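Importin-95 (PDB 4XRI) acts as a nuclear transport receptor of the importin beta family, importing varied protein cargo and probably binding a small GTPase. Local coordinates at residues F294-C299 with L362-Q367; P334-L339 with R356-C361; Q379-N384 with S398-I403; H391-A396 with M427-I432. The protein carries 2 engineered substitutions. All coordinates share one frame; numbering follows the deposited sequence.

Contact 1: residues F294-C299 with L362-Q367; sequences FWSTVC and LQLYAQ
In the HEAT-repeat solenoid, helices 285-310 and 354-369 run side by side where Cys299 meets Leu364 and Tyr365, with helix 324-340 between them in the chain. The local axes approach to 8.9 Å, and their directions differ by 31°, so the helices are close to parallel. Cys299 is the residue shared by both halves of the contact. Its CB lies 3.8 Å from Leu364 CB, and SG turns to the other partner. The thiol is set anti to its own carbonyl carbon (chi1 -75°), which brings SG 3.6 Å from CD2 of Tyr365. SG is also 4.1 Å from the centroid of the phenol ring and approaches it obliquely, as a sulfur-aromatic contact. Leu364 sends its CD1 branch to Ser296, one turn before Cys299 on helix 285-310, 3.9 Å from its carbonyl O and 4.0 Å from its CB. Around the pair, helix 324-340 supplies Ala328 and Thr329 against Tyr365, whose OH is hydrogen-bonded to the backbone O of Ala325. That bond fixes the far end of the phenol while sulfur touches the near end. No hydrogen bond joins the two segments, and the contact is buried, so cohesion here rests on apolar burial and van der Waals contact, to which the polarisable sulfur beside the ring probably adds a little.

Contact 2: residues P334-L339 with R356-C361; sequences PVLLQL and RAAYQC
No aromatic ring takes part where Leu336 and Leu339 meet Ala358 and Cys361; the flat group that touches is the peptide carbonyl of Leu336, whose O lies 3.6 Å from Ala358 CB. Tyr359 takes no part in this interface; its ring rests against Ser398 and Ala402 of helix 390-402. Helices 324-340 and 354-369 follow each other in the chain and pack as an antiparallel pair, their local axes 8.5 Å apart and 140° between their directions. The small methyl of Ala358 probably allows this approach: it touches both the Leu336 carbonyl O and CB of Leu339, the latter at 3.6 Å. Leu336 then spreads its two methyls over the following turn. CD1 stands 3.6 Å from SG of Cys361, and CD2 lies 3.8 Å from CB of both Ala358 and Cys361. Cys361 holds its thiol opposite the backbone N (chi1 -170°), a setting that swings SG onto the CD1 branch. Replacing Leu336 by an alanine would take away CG and both methyls and would probably open a gap between the helices, leaving the Cys361 thiol without that partner. Beyond the pair, Val292 of helix 285-310 touches Leu339 and Cys361, while Met280 touches Leu336. With no hydrogen bond or charge across the segments, the pairing rests on apolar burial and on the fit of small against branched side chains.

Contact 3: residues Q379-N384 with S398-I403; sequences QFVEHN and SAFGAI
Apolar contacts carry the packing between Val381 and Phe380 on helix 374-384 and Ala399 and Phe400 on helix 390-402. Val381 sends its CG2 branch across to two residues: it lies 4.3 Å from the methyl of Ala399 and 4.2 Å from CB of Phe400, and comes nearest, 4.1 Å, to the backbone N of Phe400. With CG1 placed opposite the backbone N (chi1 173°), CG2 is the methyl left to meet them both. Phe380 adds a looser touch, CD2 standing 4.4 Å from Ala399 CB, with the methyl coming to the ring obliquely. These separations are wide, in keeping with a modest buried surface of 130 Å² and local axes 9.6 Å apart.

No hydrogen bond crosses between the two segments. Within helix 374-384, Asn384 ND2 gives a weak bond to the backbone O of Phe380 at 3.1 Å. The same nitrogen also stands above one face of the Phe380 ring, offset toward its rim, so the amide lies folded against the last turn.

The two consecutive helices run antiparallel, 152° between their directions. Leu337 of helix 324-340 touches both Phe380 and Ala399, and Leu340 adds to the cover of Ala399. From helix 354-369, Tyr359 and Leu362 press on Ala402, and Ala366 meets Ile403, tying this hairpin of helices to the preceding ones in the all-helical stack.

Contact 4: residues H391-A396 with M427-I432; sequences HFRDAA and MEDESI
Arg393 reaches out from helix 390-402 to grip Asp429, in the loop between helices 409-425 and 432-449. Its CB points toward that loop, and CG lies against the carbonyl O of Asn384. The chain bends about the CG-CD bond (chi3 -57°), bringing the guanidinium side-on to the carboxylate, with CD itself 3.7 Å from OD1 of Asp429. NE then donates to OD1 at 2.9 Å, with OD1 tilted somewhat from the guanidinium plane. NH2 makes the straighter bond, to OD2 at 3.1 Å with an angle of 167° at the hydrogen, the acceptor in plane. Both oxygens present their syn lone pairs, and the two flat groups are nearly coplanar, 26° apart. NH1 is taken by the backbone O of His387. OD2 has a further donor on its anti side, the backbone N of Ser431 at 2.9 Å, which closes an Asx turn just before helix 432-449. An alanine in place of Asp429 would probably leave NE and NH2 of Arg393 without their acceptors and the turn without its bond. Thus one carboxylate at the surface joins a side-on, two-nitrogen salt bridge to the shaping of the turn that leads into the next helix.

Overall arrangement
The four contacts follow one part of the helical solenoid, from helix 285-310 to the start of helix 432-449, all on the same side of the chain's centre. Contacts 1 and 2 share helix 354-369, their centres about 10 Å apart; contact 2 falls within the chain span that contact 1 brackets. Contact 3 comes next, its centre about 11 Å from that of contact 2, with Leu337 and Tyr359 packing against it. Contacts 3 and 4 share helix 390-402, with segments that alternate along the chain. Contacts 1 and 4 do not touch, their centres being about 24 Å apart. Such helix-to-helix packing, without any sheet, is consistent with the flexible HEAT-repeat solenoid of this receptor.

Contact 1: residues F294-C299 with L362-Q367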
loop_
_atom_site.group_PDB
_atom_site.type_symbol
_atom_site.label_atom_id
_atom_site.label_comp_id
_atom_site.label_asym_id
_atom_site.label_seq_id
_atom_site.Cartn_x
_atom_site.Cartn_y
_atom_site.Cartn_z
ATOM N N PHE A 294 -19.622 -6.271 7.365
ATOM C CA PHE A 294 -20.600 -5.214 7.126
ATOM C C PHE A 294 -20.302 -3.997 7.983
ATOM O O PHE A 294 -20.295 -2.864 7.495
ATOM C CB PHE A 294 -22.022 -5.706 7.411
ATOM C CG PHE A 294 -23.070 -4.627 7.315
ATOM C CD1 PHE A 294 -23.676 -4.340 6.104
ATOM C CD2 PHE A 294 -23.449 -3.901 8.437
ATOM C CE1 PHE A 294 -24.635 -3.352 6.010
ATOM C CE2 PHE A 294 -24.406 -2.911 8.346
ATOM C CZ PHE A 294 -25.001 -2.639 7.133
ATOM N N TRP A 295 -20.059 -4.241 9.265
ATOM C CA TRP A 295 -19.825 -3.159 10.209
ATOM C C TRP A 295 -18.412 -2.610 10.108
ATOM O O TRP A 295 -18.166 -1.453 10.438
ATOM C CB TRP A 295 -20.131 -3.632 11.626
ATOM C CG TRP A 295 -21.595 -3.632 11.863
ATOM C CD1 TRP A 295 -22.418 -4.715 11.979
ATOM C CD2 TRP A 295 -22.432 -2.475 11.954
ATOM N NE1 TRP A 295 -23.715 -4.300 12.164
ATOM C CE2 TRP A 295 -23.750 -2.933 12.151
ATOM C CE3 TRP A 295 -22.191 -1.100 11.899
ATOM C CZ2 TRP A 295 -24.824 -2.055 12.299
ATOM C CZ3 TRP A 295 -23.257 -0.233 12.046
ATOM C CH2 TRP A 295 -24.558 -0.713 12.239
ATOM N N SER A 296 -17.495 -3.435 9.617
ATOM C CA SER A 296 -16.162 -2.961 9.277
ATOM C C SER A 296 -16.253 -1.985 8.107
ATOM O O SER A 296 -15.572 -0.959 8.083
ATOM C CB SER A 296 -15.238 -4.132 8.937
ATOM O OG SER A 296 -14.918 -4.880 10.098
ATOM N N THR A 297 -17.122 -2.304 7.151
ATOM C CA THR A 297 -17.331 -1.449 5.989
ATOM C C THR A 297 -17.973 -0.125 6.392
ATOM O O THR A 297 -17.572 0.938 5.914
ATOM C CB THR A 297 -18.212 -2.136 4.924
ATOM O OG1 THR A 297 -17.604 -3.367 4.518
ATOM C CG2 THR A 297 -18.374 -1.235 3.707
ATOM N N VAL A 298 -18.972 -0.198 7.266
ATOM C CA VAL A 298 -19.629 0.992 7.795
ATOM C C VAL A 298 -18.620 1.888 8.505
ATOM O O VAL A 298 -18.580 3.098 8.285
ATOM C CB VAL A 298 -20.763 0.627 8.776
ATOM C CG1 VAL A 298 -21.260 1.868 9.501
ATOM C CG2 VAL A 298 -21.897 -0.061 8.044
ATOM N N CYS A 299 -17.796 1.276 9.350
ATOM C CA CYS A 299 -16.800 2.005 10.123
ATOM C C CYS A 299 -15.760 2.663 9.224
ATOM O O CYS A 299 -15.403 3.822 9.430
ATOM C CB CYS A 299 -16.122 1.074 11.129
ATOM S SG CYS A 299 -17.164 0.665 12.554
ATOM N N LEU A 362 -13.374 -4.097 15.733
ATOM C CA LEU A 362 -13.346 -3.384 17.005
ATOM C C LEU A 362 -12.395 -2.192 16.951
ATOM O O LEU A 362 -12.713 -1.109 17.442
ATOM C CB LEU A 362 -12.943 -4.330 18.136
ATOM C CG LEU A 362 -13.054 -3.764 19.551
ATOM C CD1 LEU A 362 -14.461 -3.236 19.796
ATOM C CD2 LEU A 362 -12.692 -4.822 20.581
ATOM N N GLN A 363 -11.229 -2.405 16.348
ATOM C CA GLN A 363 -10.262 -1.333 16.118
ATOM C C GLN A 363 -10.883 -0.191 15.326
ATOM O O GLN A 363 -10.833 0.966 15.740
ATOM C CB GLN A 363 -9.029 -1.860 15.379
ATOM C CG GLN A 363 -7.944 -2.404 16.283
ATOM C CD GLN A 363 -6.613 -2.526 15.565
ATOM O OE1 GLN A 363 -6.535 -2.348 14.349
ATOM N NE2 GLN A 363 -5.557 -2.823 16.314
ATOM N N LEU A 364 -11.465 -0.534 14.181
ATOM C CA LEU A 364 -12.139 0.434 13.321
ATOM C C LEU A 364 -13.296 1.117 14.039
ATOM O O LEU A 364 -13.551 2.305 13.836
ATOM C CB LEU A 364 -12.649 -0.248 12.049
ATOM C CG LEU A 364 -11.602 -0.789 11.075
ATOM C CD1 LEU A 364 -12.275 -1.623 9.993
ATOM C CD2 LEU A 364 -10.812 0.351 10.453
ATOM N N TYR A 365 -13.996 0.357 14.877
ATOM C CA TYR A 365 -15.127 0.887 15.624
ATOM C C TYR A 365 -14.677 1.969 16.601
ATOM O O TYR A 365 -15.352 2.986 16.773
ATOM C CB TYR A 365 -15.846 -0.234 16.378
ATOM C CG TYR A 365 -17.354 -0.118 16.346
ATOM C CD1 TYR A 365 -18.013 0.848 17.096
ATOM C CD2 TYR A 365 -18.121 -0.971 15.558
ATOM C CE1 TYR A 365 -19.390 0.962 17.063
ATOM C CE2 TYR A 365 -19.497 -0.867 15.523
ATOM C CZ TYR A 365 -20.125 0.100 16.276
ATOM O OH TYR A 365 -21.495 0.207 16.239
ATOM N N ALA A 366 -13.531 1.740 17.234
ATOM C CA ALA A 366 -12.974 2.688 18.194
ATOM C C ALA A 366 -12.591 3.995 17.509
ATOM O O ALA A 366 -12.768 5.079 18.065
ATOM C CB ALA A 366 -11.769 2.086 18.894
ATOM N N GLN A 367 -12.067 3.878 16.293
ATOM C CA GLN A 367 -11.718 5.043 15.486
ATOM C C GLN A 367 -12.976 5.777 15.040
ATOM O O GLN A 367 -13.003 7.008 14.971
ATOM C CB GLN A 367 -10.891 4.630 14.263
ATOM C CG GLN A 367 -9.516 4.070 14.586
ATOM C CD GLN A 367 -8.774 3.582 13.353
ATOM O OE1 GLN A 367 -8.681 4.288 12.349
ATOM N NE2 GLN A 367 -8.252 2.364 13.421
#

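Contact 2: residues P334-L339 with R356-C361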
loop_
_atom_site.group_PDB
_atom_site.type_symbol
_atom_site.label_atom_id
_atom_site.label_comp_id
_atom_site.label_asym_id
_atom_site.label_seq_id
_atom_site.Cartn_x
_atom_site.Cartn_y
_atom_site.Cartn_z
ATOM N N PRO A 334 -20.821 -5.248 21.972
ATOM C CA PRO A 334 -20.819 -6.442 22.828
ATOM C C PRO A 334 -20.734 -7.759 22.052
ATOM O O PRO A 334 -20.159 -8.723 22.557
ATOM C CB PRO A 334 -22.157 -6.338 23.570
ATOM C CG PRO A 334 -22.427 -4.890 23.638
ATOM C CD PRO A 334 -21.927 -4.337 22.326
ATOM N N VAL A 335 -21.285 -7.796 20.843
ATOM C CA VAL A 335 -21.215 -8.997 20.016
ATOM C C VAL A 335 -19.790 -9.229 19.525
ATOM O O VAL A 335 -19.302 -10.361 19.518
ATOM C CB VAL A 335 -22.169 -8.911 18.805
ATOM C CG1 VAL A 335 -21.936 -10.074 17.857
ATOM C CG2 VAL A 335 -23.616 -8.890 19.274
ATOM N N LEU A 336 -19.128 -8.148 19.122
ATOM C CA LEU A 336 -17.739 -8.212 18.681
ATOM C C LEU A 336 -16.834 -8.750 19.782
ATOM O O LEU A 336 -15.983 -9.605 19.541
ATOM C CB LEU A 336 -17.252 -6.833 18.234
ATOM C CG LEU A 336 -17.757 -6.345 16.878
ATOM C CD1 LEU A 336 -17.321 -4.911 16.646
ATOM C CD2 LEU A 336 -17.242 -7.255 15.776
ATOM N N LEU A 337 -17.028 -8.232 20.991
ATOM C CA LEU A 337 -16.270 -8.668 22.158
ATOM C C LEU A 337 -16.486 -10.149 22.432
ATOM O O LEU A 337 -15.557 -10.867 22.801
ATOM C CB LEU A 337 -16.665 -7.838 23.382
ATOM C CG LEU A 337 -16.369 -6.344 23.230
ATOM C CD1 LEU A 337 -17.041 -5.527 24.315
ATOM C CD2 LEU A 337 -14.870 -6.113 23.240
ATOM N N GLN A 338 -17.723 -10.596 22.247
ATOM C CA GLN A 338 -18.071 -12.000 22.416
ATOM C C GLN A 338 -17.339 -12.860 21.387
ATOM O O GLN A 338 -16.908 -13.977 21.683
ATOM C CB GLN A 338 -19.585 -12.189 22.292
ATOM C CG GLN A 338 -20.133 -13.367 23.071
ATOM C CD GLN A 338 -21.637 -13.500 22.930
ATOM O OE1 GLN A 338 -22.237 -12.946 22.007
ATOM N NE2 GLN A 338 -22.257 -14.232 23.851
ATOM N N LEU A 339 -17.193 -12.323 20.180
ATOM C CA LEU A 339 -16.522 -13.035 19.097
ATOM C C LEU A 339 -15.017 -13.115 19.316
ATOM O O LEU A 339 -14.346 -13.974 18.745
ATOM C CB LEU A 339 -16.815 -12.364 17.755
ATOM C CG LEU A 339 -18.237 -12.532 17.218
ATOM C CD1 LEU A 339 -18.410 -11.764 15.919
ATOM C CD2 LEU A 339 -18.559 -14.009 17.022
ATOM N N ARG A 356 -10.388 -12.731 14.564
ATOM C CA ARG A 356 -9.509 -11.696 14.037
ATOM C C ARG A 356 -10.325 -10.676 13.258
ATOM O O ARG A 356 -9.996 -9.493 13.233
ATOM C CB ARG A 356 -8.414 -12.305 13.161
ATOM C CG ARG A 356 -7.678 -13.439 13.847
ATOM C CD ARG A 356 -6.337 -13.732 13.209
ATOM N NE ARG A 356 -5.810 -15.012 13.671
ATOM C CZ ARG A 356 -4.534 -15.374 13.600
ATOM N NH1 ARG A 356 -3.634 -14.546 13.089
ATOM N NH2 ARG A 356 -4.157 -16.564 14.047
ATOM N N ALA A 357 -11.398 -11.145 12.629
ATOM C CA ALA A 357 -12.334 -10.259 11.952
ATOM C C ALA A 357 -12.962 -9.296 12.954
ATOM O O ALA A 357 -13.022 -8.089 12.718
ATOM C CB ALA A 357 -13.408 -11.064 11.238
ATOM N N ALA A 358 -13.421 -9.844 14.076
ATOM C CA ALA A 358 -14.026 -9.056 15.145
ATOM C C ALA A 358 -13.033 -8.058 15.729
ATOM O O ALA A 358 -13.403 -6.930 16.065
ATOM C CB ALA A 358 -14.563 -9.970 16.239
ATOM N N TYR A 359 -11.776 -8.472 15.849
ATOM C CA TYR A 359 -10.743 -7.592 16.384
ATOM C C TYR A 359 -10.499 -6.410 15.456
ATOM O O TYR A 359 -10.421 -5.270 15.911
ATOM C CB TYR A 359 -9.432 -8.345 16.613
ATOM C CG TYR A 359 -8.357 -7.466 17.219
ATOM C CD1 TYR A 359 -8.260 -7.305 18.596
ATOM C CD2 TYR A 359 -7.453 -6.781 16.414
ATOM C CE1 TYR A 359 -7.288 -6.497 19.153
ATOM C CE2 TYR A 359 -6.479 -5.969 16.963
ATOM C CZ TYR A 359 -6.400 -5.831 18.333
ATOM O OH TYR A 359 -5.431 -5.024 18.887
ATOM N N GLN A 360 -10.370 -6.693 14.162
ATOM C CA GLN A 360 -10.195 -5.645 13.159
ATOM C C GLN A 360 -11.345 -4.653 13.243
ATOM O O GLN A 360 -11.132 -3.441 13.281
ATOM C CB GLN A 360 -10.114 -6.231 11.742
ATOM C CG GLN A 360 -8.961 -7.193 11.505
ATOM C CD GLN A 360 -7.618 -6.625 11.912
ATOM O OE1 GLN A 360 -7.320 -5.456 11.664
ATOM N NE2 GLN A 360 -6.795 -7.454 12.546
ATOM N N CYS A 361 -12.560 -5.190 13.275
ATOM C CA CYS A 361 -13.777 -4.393 13.361
ATOM C C CYS A 361 -13.776 -3.514 14.606
ATOM O O CYS A 361 -14.134 -2.335 14.546
ATOM C CB CYS A 361 -15.010 -5.306 13.357
ATOM S SG CYS A 361 -16.588 -4.444 13.172
#

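Contact 3: residues Q379-N384 with S398-I403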
loop_
_atom_site.group_PDB
_atom_site.type_symbol
_atom_site.label_atom_id
_atom_site.label_comp_id
_atom_site.label_asym_id
_atom_site.label_seq_id
_atom_site.Cartn_x
_atom_site.Cartn_y
_atom_site.Cartn_z
ATOM N N GLN A 379 -16.535 -2.536 30.565
ATOM C CA GLN A 379 -17.393 -3.486 31.264
ATOM C C GLN A 379 -16.951 -4.912 30.962
ATOM O O GLN A 379 -16.891 -5.759 31.852
ATOM C CB GLN A 379 -18.860 -3.300 30.870
ATOM C CG GLN A 379 -19.802 -4.247 31.591
ATOM C CD GLN A 379 -21.230 -4.158 31.088
ATOM O OE1 GLN A 379 -21.477 -3.764 29.948
ATOM N NE2 GLN A 379 -22.180 -4.524 31.941
ATOM N N PHE A 380 -16.634 -5.161 29.696
ATOM C CA PHE A 380 -16.205 -6.480 29.247
ATOM C C PHE A 380 -14.834 -6.855 29.800
ATOM O O PHE A 380 -14.613 -7.995 30.210
ATOM C CB PHE A 380 -16.182 -6.529 27.718
ATOM C CG PHE A 380 -15.721 -7.843 27.156
ATOM C CD1 PHE A 380 -16.619 -8.875 26.950
ATOM C CD2 PHE A 380 -14.394 -8.039 26.812
ATOM C CE1 PHE A 380 -16.202 -10.083 26.425
ATOM C CE2 PHE A 380 -13.969 -9.246 26.289
ATOM C CZ PHE A 380 -14.875 -10.269 26.094
ATOM N N VAL A 381 -13.916 -5.892 29.802
ATOM C CA VAL A 381 -12.551 -6.130 30.264
ATOM C C VAL A 381 -12.519 -6.420 31.760
ATOM O O VAL A 381 -11.803 -7.314 32.211
ATOM C CB VAL A 381 -11.629 -4.928 29.955
ATOM C CG1 VAL A 381 -10.257 -5.123 30.587
ATOM C CG2 VAL A 381 -11.496 -4.738 28.457
ATOM N N GLU A 382 -13.302 -5.670 32.528
ATOM C CA GLU A 382 -13.366 -5.878 33.972
ATOM C C GLU A 382 -13.959 -7.244 34.308
ATOM O O GLU A 382 -13.491 -7.928 35.219
ATOM C CB GLU A 382 -14.184 -4.773 34.648
ATOM C CG GLU A 382 -13.538 -3.396 34.612
ATOM C CD GLU A 382 -14.116 -2.452 35.654
ATOM O OE1 GLU A 382 -14.344 -2.898 36.799
ATOM O OE2 GLU A 382 -14.346 -1.268 35.329
ATOM N N HIS A 383 -14.983 -7.638 33.559
ATOM C CA HIS A 383 -15.660 -8.914 33.778
ATOM C C HIS A 383 -14.771 -10.124 33.505
ATOM O O HIS A 383 -14.933 -11.170 34.131
ATOM C CB HIS A 383 -16.910 -9.018 32.896
ATOM C CG HIS A 383 -18.035 -8.127 33.319
ATOM N ND1 HIS A 383 -19.266 -8.139 32.699
ATOM C CD2 HIS A 383 -18.120 -7.192 34.299
ATOM C CE1 HIS A 383 -20.059 -7.255 33.275
ATOM N NE2 HIS A 383 -19.386 -6.668 34.250
ATOM N N ASN A 384 -13.840 -9.981 32.566
ATOM C CA ASN A 384 -13.170 -11.144 31.992
ATOM C C ASN A 384 -11.658 -11.214 32.171
ATOM O O ASN A 384 -11.038 -12.211 31.801
ATOM C CB ASN A 384 -13.483 -11.208 30.500
ATOM C CG ASN A 384 -14.910 -11.622 30.228
ATOM O OD1 ASN A 384 -15.371 -12.647 30.723
ATOM N ND2 ASN A 384 -15.623 -10.820 29.450
ATOM N N SER A 398 -7.057 -8.049 24.720
ATOM C CA SER A 398 -7.123 -7.694 23.305
ATOM C C SER A 398 -8.032 -6.493 23.103
ATOM O O SER A 398 -7.661 -5.521 22.440
ATOM C CB SER A 398 -7.625 -8.873 22.467
ATOM O OG SER A 398 -6.685 -9.932 22.456
ATOM N N ALA A 399 -9.224 -6.573 23.685
ATOM C CA ALA A 399 -10.208 -5.502 23.591
ATOM C C ALA A 399 -9.654 -4.186 24.116
ATOM O O ALA A 399 -9.844 -3.137 23.506
ATOM C CB ALA A 399 -11.469 -5.880 24.353
ATOM N N PHE A 400 -8.968 -4.260 25.252
ATOM C CA PHE A 400 -8.395 -3.087 25.904
ATOM C C PHE A 400 -7.421 -2.368 24.977
ATOM O O PHE A 400 -7.513 -1.156 24.775
ATOM C CB PHE A 400 -7.688 -3.490 27.195
ATOM C CG PHE A 400 -7.374 -2.335 28.095
ATOM C CD1 PHE A 400 -6.065 -1.997 28.381
ATOM C CD2 PHE A 400 -8.394 -1.590 28.660
ATOM C CE1 PHE A 400 -5.778 -0.935 29.221
ATOM C CE2 PHE A 400 -8.116 -0.528 29.496
ATOM C CZ PHE A 400 -6.804 -0.198 29.778
ATOM N N GLY A 401 -6.492 -3.128 24.407
ATOM C CA GLY A 401 -5.544 -2.578 23.459
ATOM C C GLY A 401 -6.224 -2.092 22.194
ATOM O O GLY A 401 -5.808 -1.095 21.607
ATOM N N ALA A 402 -7.280 -2.789 21.785
ATOM C CA ALA A 402 -7.965 -2.507 20.522
ATOM C C ALA A 402 -8.587 -1.111 20.443
ATOM O O ALA A 402 -8.689 -0.539 19.357
ATOM C CB ALA A 402 -9.038 -3.559 20.269
ATOM N N ILE A 403 -9.004 -0.563 21.581
ATOM C CA ILE A 403 -9.704 0.720 21.590
ATOM C C ILE A 403 -8.811 1.904 21.956
ATOM O O ILE A 403 -9.307 3.000 22.222
ATOM C CB ILE A 403 -10.894 0.708 22.573
ATOM C CG1 ILE A 403 -10.406 0.531 24.014
ATOM C CG2 ILE A 403 -11.896 -0.369 22.188
ATOM C CD1 ILE A 403 -11.453 0.869 25.060
#

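Contact 4: residues H391-A396 with M427-I432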
loop_
_atom_site.group_PDB
_atom_site.type_symbol
_atom_site.label_atom_id
_atom_site.label_comp_id
_atom_site.label_asym_id
_atom_site.label_seq_id
_atom_site.Cartn_x
_atom_site.Cartn_y
_atom_site.Cartn_z
ATOM N N HIS A 391 -9.558 -17.952 26.891
ATOM C CA HIS A 391 -10.251 -17.296 25.784
ATOM C C HIS A 391 -10.737 -15.909 26.184
ATOM O O HIS A 391 -10.623 -14.952 25.419
ATOM C CB HIS A 391 -11.445 -18.132 25.309
ATOM C CG HIS A 391 -11.067 -19.434 24.677
ATOM N ND1 HIS A 391 -10.906 -20.597 25.401
ATOM C CD2 HIS A 391 -10.833 -19.762 23.384
ATOM C CE1 HIS A 391 -10.582 -21.580 24.583
ATOM N NE2 HIS A 391 -10.531 -21.102 23.352
ATOM N N PHE A 392 -11.277 -15.814 27.394
ATOM C CA PHE A 392 -11.888 -14.584 27.876
ATOM C C PHE A 392 -10.862 -13.594 28.417
ATOM O O PHE A 392 -11.029 -12.383 28.273
ATOM C CB PHE A 392 -12.926 -14.905 28.951
ATOM C CG PHE A 392 -14.181 -15.530 28.411
ATOM C CD1 PHE A 392 -15.331 -14.774 28.251
ATOM C CD2 PHE A 392 -14.208 -16.866 28.047
ATOM C CE1 PHE A 392 -16.486 -15.342 27.749
ATOM C CE2 PHE A 392 -15.360 -17.439 27.544
ATOM C CZ PHE A 392 -16.501 -16.676 27.395
ATOM N N ARG A 393 -9.804 -14.104 29.041
ATOM C CA ARG A 393 -8.709 -13.248 29.487
ATOM C C ARG A 393 -8.009 -12.637 28.280
ATOM O O ARG A 393 -7.738 -11.436 28.247
ATOM C CB ARG A 393 -7.705 -14.028 30.340
ATOM C CG ARG A 393 -8.276 -14.568 31.642
ATOM C CD ARG A 393 -7.172 -14.873 32.645
ATOM N NE ARG A 393 -6.188 -15.819 32.124
ATOM C CZ ARG A 393 -6.357 -17.136 32.094
ATOM N NH1 ARG A 393 -7.481 -17.671 32.547
ATOM N NH2 ARG A 393 -5.404 -17.917 31.605
ATOM N N ASP A 394 -7.726 -13.482 27.292
ATOM C CA ASP A 394 -7.115 -13.043 26.046
ATOM C C ASP A 394 -7.999 -12.021 25.344
ATOM O O ASP A 394 -7.511 -11.018 24.826
ATOM C CB ASP A 394 -6.855 -14.235 25.122
ATOM C CG ASP A 394 -6.220 -13.823 23.809
ATOM O OD1 ASP A 394 -4.985 -13.656 23.776
ATOM O OD2 ASP A 394 -6.955 -13.674 22.809
ATOM N N ALA A 395 -9.301 -12.284 25.329
ATOM C CA ALA A 395 -10.260 -11.367 24.723
ATOM C C ALA A 395 -10.254 -10.025 25.443
ATOM O O ALA A 395 -10.325 -8.966 24.816
ATOM C CB ALA A 395 -11.654 -11.968 24.741
ATOM N N ALA A 396 -10.151 -10.085 26.767
ATOM C CA ALA A 396 -10.203 -8.893 27.604
ATOM C C ALA A 396 -9.032 -7.953 27.331
ATOM O O ALA A 396 -9.229 -6.755 27.122
ATOM C CB ALA A 396 -10.233 -9.284 29.076
ATOM N N MET A 427 1.388 -10.252 31.919
ATOM C CA MET A 427 2.543 -10.774 31.198
ATOM C C MET A 427 3.048 -12.075 31.814
ATOM O O MET A 427 3.851 -12.784 31.210
ATOM C CB MET A 427 3.668 -9.736 31.167
ATOM C CG MET A 427 3.344 -8.498 30.344
ATOM S SD MET A 427 3.455 -8.797 28.567
ATOM C CE MET A 427 5.231 -8.890 28.362
ATOM N N GLU A 428 2.577 -12.385 33.017
ATOM C CA GLU A 428 2.958 -13.621 33.692
ATOM C C GLU A 428 1.849 -14.664 33.620
ATOM O O GLU A 428 1.826 -15.618 34.399
ATOM C CB GLU A 428 3.324 -13.344 35.151
ATOM C CG GLU A 428 4.691 -12.705 35.331
ATOM C CD GLU A 428 5.821 -13.620 34.900
ATOM O OE1 GLU A 428 5.672 -14.854 35.024
ATOM O OE2 GLU A 428 6.857 -13.107 34.430
ATOM N N ASP A 429 0.928 -14.476 32.681
ATOM C CA ASP A 429 -0.182 -15.402 32.501
ATOM C C ASP A 429 0.322 -16.752 32.000
ATOM O O ASP A 429 1.343 -16.819 31.317
ATOM C CB ASP A 429 -1.209 -14.821 31.524
ATOM C CG ASP A 429 -2.552 -15.515 31.608
ATOM O OD1 ASP A 429 -3.451 -14.981 32.291
ATOM O OD2 ASP A 429 -2.710 -16.591 30.994
ATOM N N GLU A 430 -0.389 -17.820 32.347
ATOM C CA GLU A 430 -0.015 -19.160 31.903
ATOM C C GLU A 430 -0.068 -19.252 30.386
ATOM O O GLU A 430 0.865 -19.730 29.744
ATOM C CB GLU A 430 -0.936 -20.226 32.504
ATOM C CG GLU A 430 -0.832 -20.414 34.001
ATOM C CD GLU A 430 -1.832 -21.436 34.514
ATOM O OE1 GLU A 430 -2.719 -21.846 33.732
ATOM O OE2 GLU A 430 -1.728 -21.839 35.692
ATOM N N SER A 431 -1.181 -18.790 29.826
ATOM C CA SER A 431 -1.425 -18.877 28.394
ATOM C C SER A 431 -0.472 -17.994 27.600
ATOM O O SER A 431 -0.307 -16.812 27.898
ATOM C CB SER A 431 -2.872 -18.495 28.081
ATOM O OG SER A 431 -3.109 -18.490 26.683
ATOM N N ILE A 432 0.158 -18.583 26.591
ATOM C CA ILE A 432 1.076 -17.846 25.736
ATOM C C ILE A 432 0.296 -16.910 24.816
ATOM O O ILE A 432 0.813 -15.887 24.370
ATOM C CB ILE A 432 1.962 -18.802 24.904
ATOM C CG1 ILE A 432 3.074 -18.028 24.190
ATOM C CG2 ILE A 432 1.124 -19.610 23.921
ATOM C CD1 ILE A 432 3.992 -17.273 25.118
#